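Local coordinates for stress responsive alpha-beta protein (PDB 3BB5) that is of unknown function but forms a dimer of ferredoxin-like alpha-beta subunits and belongs to the stress-responsive A/B barrel family, at residues C79-K84 against D88-H93; A43-L48 against T56-G61. All coordinates share one frame; numbering follows the deposited sequence. Where two conformers were deposited one is given.

How the interactions relate
Both contacts pack helices on one antiparallel sheet, and their centres lie about 12 Å apart. Interaction 2 comes first in the chain, setting the end of helix 34-48 against strand 55-62; interaction 1 follows, where strand 75-81 turns into helix 84-92. The two strands are neighbours in the sheet, tied by T80 O to T56 N at 2.9 Å and T80 N to E57 O at 3.0 Å, both probable hydrogen bonds. The side chains also meet: C79 SG is 3.7 Å from F58 CD1, and H93 packs on L48. The contacts therefore belong to one continuous layer between helices and sheet in a ferredoxin-like subunit.

Interaction 1 (C79-K84 against D88-H93); sequences CTFTDK and DAYAVH. With EDO (1,2-ethanediol), chain G.
F81, at the end of strand 75-81, sets the CZ end of its ring against the root of Y90 on helix 84-92. Its CZ lies 3.7 Å from Y90 CG, over one face of the tyrosine ring but offset toward the rim. The two side chains cross at about a right angle, yet their planes make 58°, an oblique pairing with centroids 5.2 Å apart. Y90 carries CG anti to its backbone N (chi1 161°), which sends the ring back along the strand, past F81 to C79. There C79 SG sits 4.7 Å from the ring centroid, well off the ring normal, in a cysteine sulfur-aromatic contact. A small, polarisable thiol suits this buried place.

Tyrosine fits because its shaft is apolar while its far end is polar: Y90 OH shares a 3.1 Å hydrogen bond with O2 of an ethanediol, probably from the crystallisation liquor, which also bonds to H23.

Nearer solvent, the first turn of the helix is held by K84 and D88. The backbone bond from D88 N to K84 O (2.9 Å) is the ordinary i to i+4 link of a first helical turn. The lysine chain bends at chi2 and again at chi4, curling NZ back to D88 OD1 at 2.7 Å, on the syn lone pair. This salt bridge spans one turn, and a flexible lysine can make the double bend it needs. The same K84 has a cation-pi contact with F66 of the second subunit. Just before it, D83 caps A86 N as the helix N-cap. Together these contacts form a strand-to-helix connection of the ferredoxin-like fold, with the helix laid back over its own strand.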
loop_
_atom_site.group_PDB
_atom_site.type_symbol
_atom_site.label_atom_id
_atom_site.label_comp_id
_atom_site.label_asym_id
_atom_site.label_seq_id
_atom_site.Cartn_x
_atom_site.Cartn_y
_atom_site.Cartn_z
ATOM N N CYS A 79 2.748 -7.652 -1.123
ATOM C CA CYS A 79 2.917 -8.979 -0.559
ATOM C C CYS A 79 2.398 -8.991 0.842
ATOM O O CYS A 79 2.720 -8.116 1.620
ATOM C CB CYS A 79 4.381 -9.400 -0.498
ATOM S SG CYS A 79 5.184 -9.103 -1.975
ATOM N N THR A 80 1.616 -10.008 1.154
ATOM C CA THR A 80 1.153 -10.269 2.498
ATOM C C THR A 80 2.014 -11.416 3.056
ATOM O O THR A 80 2.034 -12.471 2.468
ATOM C CB THR A 80 -0.341 -10.669 2.461
ATOM O OG1 THR A 80 -1.101 -9.579 1.919
ATOM C CG2 THR A 80 -0.869 -11.028 3.847
ATOM N N PHE A 81 2.706 -11.189 4.173
ATOM C CA PHE A 81 3.513 -12.209 4.847
ATOM C C PHE A 81 2.942 -12.590 6.197
ATOM O O PHE A 81 2.353 -11.770 6.904
ATOM C CB PHE A 81 4.948 -11.716 5.049
ATOM C CG PHE A 81 5.658 -11.378 3.769
ATOM C CD1 PHE A 81 6.106 -12.373 2.941
ATOM C CD2 PHE A 81 5.864 -10.055 3.386
ATOM C CE1 PHE A 81 6.766 -12.079 1.759
ATOM C CE2 PHE A 81 6.525 -9.773 2.210
ATOM C CZ PHE A 81 6.961 -10.806 1.397
ATOM N N THR A 82 3.094 -13.864 6.528
ATOM C CA THR A 82 2.724 -14.374 7.824
ATOM C C THR A 82 3.484 -13.647 8.943
ATOM O O THR A 82 2.939 -13.388 9.999
ATOM C CB THR A 82 2.991 -15.893 7.886
ATOM O OG1 THR A 82 2.052 -16.553 7.036
ATOM C CG2 THR A 82 2.824 -16.431 9.317
ATOM N N ASP A 83 4.748 -13.344 8.685
ATOM C CA ASP A 83 5.645 -12.783 9.675
ATOM C C ASP A 83 6.935 -12.297 9.034
ATOM O O ASP A 83 7.164 -12.446 7.826
ATOM C CB ASP A 83 5.943 -13.807 10.796
ATOM C CG ASP A 83 6.559 -15.100 10.292
ATOM O OD1 ASP A 83 7.157 -15.144 9.209
ATOM O OD2 ASP A 83 6.468 -16.095 11.023
ATOM N N LYS A 84 7.780 -11.714 9.872
ATOM C CA LYS A 84 9.080 -11.219 9.475
ATOM C C LYS A 84 10.000 -12.320 8.918
ATOM O O LYS A 84 10.738 -12.083 7.984
ATOM C CB LYS A 84 9.710 -10.548 10.677
ATOM C CG LYS A 84 11.031 -9.878 10.401
ATOM C CD LYS A 84 10.918 -8.583 9.652
ATOM C CE LYS A 84 12.242 -7.805 9.732
ATOM N NZ LYS A 84 13.273 -8.416 8.887
ATOM N N ASP A 88 11.822 -12.018 5.247
ATOM C CA ASP A 88 13.256 -12.262 5.076
ATOM C C ASP A 88 13.567 -13.409 4.132
ATOM O O ASP A 88 14.541 -13.358 3.405
ATOM C CB ASP A 88 13.900 -12.575 6.419
ATOM C CG ASP A 88 13.839 -11.413 7.398
ATOM O OD1 ASP A 88 13.664 -10.245 6.972
ATOM O OD2 ASP A 88 13.958 -11.699 8.602
ATOM N N ALA A 89 12.747 -14.451 4.160
ATOM C CA ALA A 89 12.865 -15.562 3.223
ATOM C C ALA A 89 12.709 -15.064 1.804
ATOM O O ALA A 89 13.430 -15.461 0.921
ATOM C CB ALA A 89 11.832 -16.605 3.507
ATOM N N TYR A 90 11.772 -14.141 1.613
ATOM C CA TYR A 90 11.509 -13.534 0.317
ATOM C C TYR A 90 12.634 -12.619 -0.141
ATOM O O TYR A 90 13.074 -12.689 -1.288
ATOM C CB TYR A 90 10.158 -12.840 0.401
ATOM C CG TYR A 90 9.851 -11.782 -0.629
ATOM C CD1 TYR A 90 10.188 -10.477 -0.405
ATOM C CD2 TYR A 90 9.148 -12.079 -1.771
ATOM C CE1 TYR A 90 9.871 -9.509 -1.293
ATOM C CE2 TYR A 90 8.849 -11.124 -2.672
ATOM C CZ TYR A 90 9.209 -9.829 -2.427
ATOM O OH TYR A 90 8.889 -8.817 -3.299
ATOM N N ALA A 91 13.102 -11.769 0.772
ATOM C CA ALA A 91 14.211 -10.861 0.528
ATOM C C ALA A 91 15.401 -11.565 -0.115
ATOM O O ALA A 91 15.920 -11.097 -1.121
ATOM C CB ALA A 91 14.651 -10.227 1.827
ATOM N N VAL A 92 15.801 -12.699 0.462
ATOM C CA VAL A 92 17.039 -13.351 0.111
ATOM C C VAL A 92 16.929 -14.335 -1.018
ATOM O O VAL A 92 17.939 -14.766 -1.537
ATOM C CB VAL A 92 17.664 -14.083 1.333
ATOM C CG1 VAL A 92 17.974 -13.080 2.421
ATOM C CG2 VAL A 92 16.746 -15.214 1.850
ATOM N N HIS A 93 15.722 -14.723 -1.408
ATOM C CA HIS A 93 15.572 -15.748 -2.436
ATOM C C HIS A 93 16.146 -15.221 -3.761
ATOM O O HIS A 93 15.883 -14.068 -4.119
ATOM C CB HIS A 93 14.082 -16.117 -2.589
ATOM C CG HIS A 93 13.839 -17.309 -3.462
ATOM N ND1 HIS A 93 13.951 -17.271 -4.833
ATOM C CD2 HIS A 93 13.468 -18.572 -3.153
ATOM C CE1 HIS A 93 13.673 -18.466 -5.329
ATOM N NE2 HIS A 93 13.381 -19.274 -4.328
HETATM C C1 EDO G . 11.565 -4.162 -3.547
HETATM O O1 EDO G . 12.822 -4.005 -2.870
HETATM C C2 EDO G . 11.208 -5.640 -3.750
HETATM O O2 EDO G . 10.281 -6.116 -2.748
#

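Interaction 2 (A43-L48 against T56-G61); sequences AILDGL and TEFRHG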
loop_
_atom_site.group_PDB
_atom_site.type_symbol
_atom_site.label_atom_id
_atom_site.label_comp_id
_atom_site.label_asym_id
_atom_site.label_seq_id
_atom_site.Cartn_x
_atom_site.Cartn_y
_atom_site.Cartn_z
ATOM N N ALA A 43 5.881 -10.964 -13.535
ATOM C CA ALA A 43 5.731 -12.375 -13.902
ATOM C C ALA A 43 6.707 -13.244 -13.149
ATOM O O ALA A 43 6.368 -14.366 -12.771
ATOM C CB ALA A 43 5.919 -12.587 -15.420
ATOM N N ILE A 44 7.922 -12.742 -12.939
ATOM C CA ILE A 44 8.918 -13.459 -12.139
ATOM C C ILE A 44 8.450 -13.625 -10.658
ATOM O O ILE A 44 8.512 -14.710 -10.088
ATOM C CB ILE A 44 10.329 -12.808 -12.245
ATOM C CG1 ILE A 44 10.910 -13.049 -13.650
ATOM C CG2 ILE A 44 11.255 -13.350 -11.150
ATOM C CD1 ILE A 44 12.088 -12.116 -14.079
ATOM N N LEU A 45 7.952 -12.550 -10.073
ATOM C CA LEU A 45 7.378 -12.595 -8.725
ATOM C C LEU A 45 6.067 -13.398 -8.572
ATOM O O LEU A 45 5.919 -14.121 -7.583
ATOM C CB LEU A 45 7.241 -11.200 -8.193
ATOM C CG LEU A 45 8.573 -10.437 -8.024
ATOM C CD1 LEU A 45 8.280 -9.018 -7.518
ATOM C CD2 LEU A 45 9.532 -11.175 -7.095
ATOM N N ASP A 46 5.176 -13.354 -9.570
ATOM C CA ASP A 46 4.000 -14.244 -9.601
ATOM C C ASP A 46 4.398 -15.726 -9.510
ATOM O O ASP A 46 3.741 -16.513 -8.829
ATOM C CB ASP A 46 3.138 -14.048 -10.856
ATOM C CG ASP A 46 2.265 -12.790 -10.798
ATOM O OD1 ASP A 46 1.930 -12.343 -9.681
ATOM O OD2 ASP A 46 1.954 -12.209 -11.870
ATOM N N GLY A 47 5.476 -16.087 -10.197
ATOM C CA GLY A 47 6.001 -17.435 -10.146
ATOM C C GLY A 47 6.581 -17.812 -8.823
ATOM O O GLY A 47 6.444 -18.945 -8.394
ATOM N N LEU A 48 7.268 -16.881 -8.184
ATOM C CA LEU A 48 7.851 -17.136 -6.878
ATOM C C LEU A 48 6.849 -17.290 -5.727
ATOM O O LEU A 48 7.003 -18.194 -4.913
ATOM C CB LEU A 48 8.914 -16.083 -6.527
ATOM C CG LEU A 48 9.526 -16.185 -5.128
ATOM C CD1 LEU A 48 10.298 -17.493 -4.970
ATOM C CD2 LEU A 48 10.355 -14.936 -4.821
ATOM N N THR A 56 1.497 -15.235 1.626
ATOM C CA THR A 56 0.175 -15.774 1.460
ATOM C C THR A 56 -0.589 -15.187 0.258
ATOM O O THR A 56 -1.513 -15.826 -0.257
ATOM C CB THR A 56 -0.602 -15.584 2.752
ATOM O OG1 THR A 56 -0.597 -14.195 3.084
ATOM C CG2 THR A 56 0.071 -16.348 3.863
ATOM N N GLU A 57 -0.197 -13.996 -0.201
ATOM C CA GLU A 57 -0.846 -13.349 -1.327
ATOM C C GLU A 57 0.079 -12.304 -1.962
ATOM O O GLU A 57 0.762 -11.563 -1.279
ATOM C CB GLU A 57 -2.134 -12.711 -0.861
ATOM C CG GLU A 57 -3.068 -12.266 -1.978
ATOM C CD GLU A 57 -4.265 -11.475 -1.446
ATOM O OE1 GLU A 57 -5.191 -12.107 -0.856
ATOM O OE2 GLU A 57 -4.255 -10.219 -1.586
ATOM N N PHE A 58 0.131 -12.323 -3.295
ATOM C CA PHE A 58 0.919 -11.413 -4.096
ATOM C C PHE A 58 0.011 -10.840 -5.193
ATOM O O PHE A 58 -0.637 -11.562 -5.907
ATOM C CB PHE A 58 2.155 -12.098 -4.686
ATOM C CG PHE A 58 2.938 -11.205 -5.636
ATOM C CD1 PHE A 58 3.762 -10.209 -5.149
ATOM C CD2 PHE A 58 2.817 -11.340 -7.012
ATOM C CE1 PHE A 58 4.449 -9.366 -5.998
ATOM C CE2 PHE A 58 3.502 -10.499 -7.857
ATOM C CZ PHE A 58 4.328 -9.503 -7.339
ATOM N N ARG A 59 -0.037 -9.521 -5.268
ATOM C CA ARG A 59 -0.913 -8.780 -6.153
ATOM C C ARG A 59 -0.195 -7.547 -6.713
ATOM O O ARG A 59 0.584 -6.897 -6.021
ATOM C CB ARG A 59 -2.136 -8.294 -5.369
ATOM C CG ARG A 59 -3.107 -9.388 -4.959
ATOM C CD ARG A 59 -3.864 -9.987 -6.140
ATOM N NE ARG A 59 -5.052 -10.679 -5.649
ATOM C CZ ARG A 59 -5.059 -11.902 -5.122
ATOM N NH1 ARG A 59 -3.945 -12.623 -5.043
ATOM N NH2 ARG A 59 -6.199 -12.416 -4.672
ATOM N N HIS A 60 -0.469 -7.223 -7.969
ATOM C CA HIS A 60 0.180 -6.098 -8.632
ATOM C C HIS A 60 -0.752 -5.423 -9.639
ATOM O O HIS A 60 -1.627 -6.071 -10.217
ATOM C CB HIS A 60 1.491 -6.538 -9.293
ATOM C CG HIS A 60 1.338 -7.621 -10.313
ATOM N ND1 HIS A 60 1.074 -7.361 -11.640
ATOM C CD2 HIS A 60 1.458 -8.968 -10.210
ATOM C CE1 HIS A 60 1.020 -8.504 -12.308
ATOM N NE2 HIS A 60 1.231 -9.494 -11.460
ATOM N N GLY A 61 -0.570 -4.114 -9.849
ATOM C CA GLY A 61 -1.314 -3.451 -10.915
ATOM C C GLY A 61 -1.063 -1.968 -11.044
ATOM O O GLY A 61 -0.322 -1.413 -10.252
#
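D46 and H60 join helix 34-48 to strand 55-62, an edge strand of the antiparallel sheet within this chain, in the helix-on-sheet packing of a ferredoxin-like fold. The short segments run nearly antiparallel, with axes 8.9 Å apart.

From D46 CB, the side chain leaves with CG beside the backbone N (chi1 -77°), bringing the carboxylate to the strand. CG lies at the edges of both the F58 and H60 rings. OD1 then turns to the rim of F58, 3.0 Å from CD2, where the ring's slightly positive C-H groups suit an oxygen; the two planes stand 73° apart. OD2 accepts the hydrogen bond from H60 NE2, 2.8 Å long with an N-H...O angle of 156°. NE2 meets OD2 on its syn side, somewhat out of the carboxylate plane, while OD2 lies close to the imidazole plane. Aspartate is short enough to serve both rings from one helical position.

L45, one residue earlier, meets the same phenyl ring with its root: CB is 3.5 Å from F58 CZ, while its carbonyl O lies over one face of the ring. A large, flat phenylalanine thus bridges sheet and helix, and L45 continues the apolar layer to A99 of helix 94-105.

Histidine suits its place because it has two polar ring nitrogens: while NE2 faces D46, ND1 is hydrogen-bonded to Y75 OH.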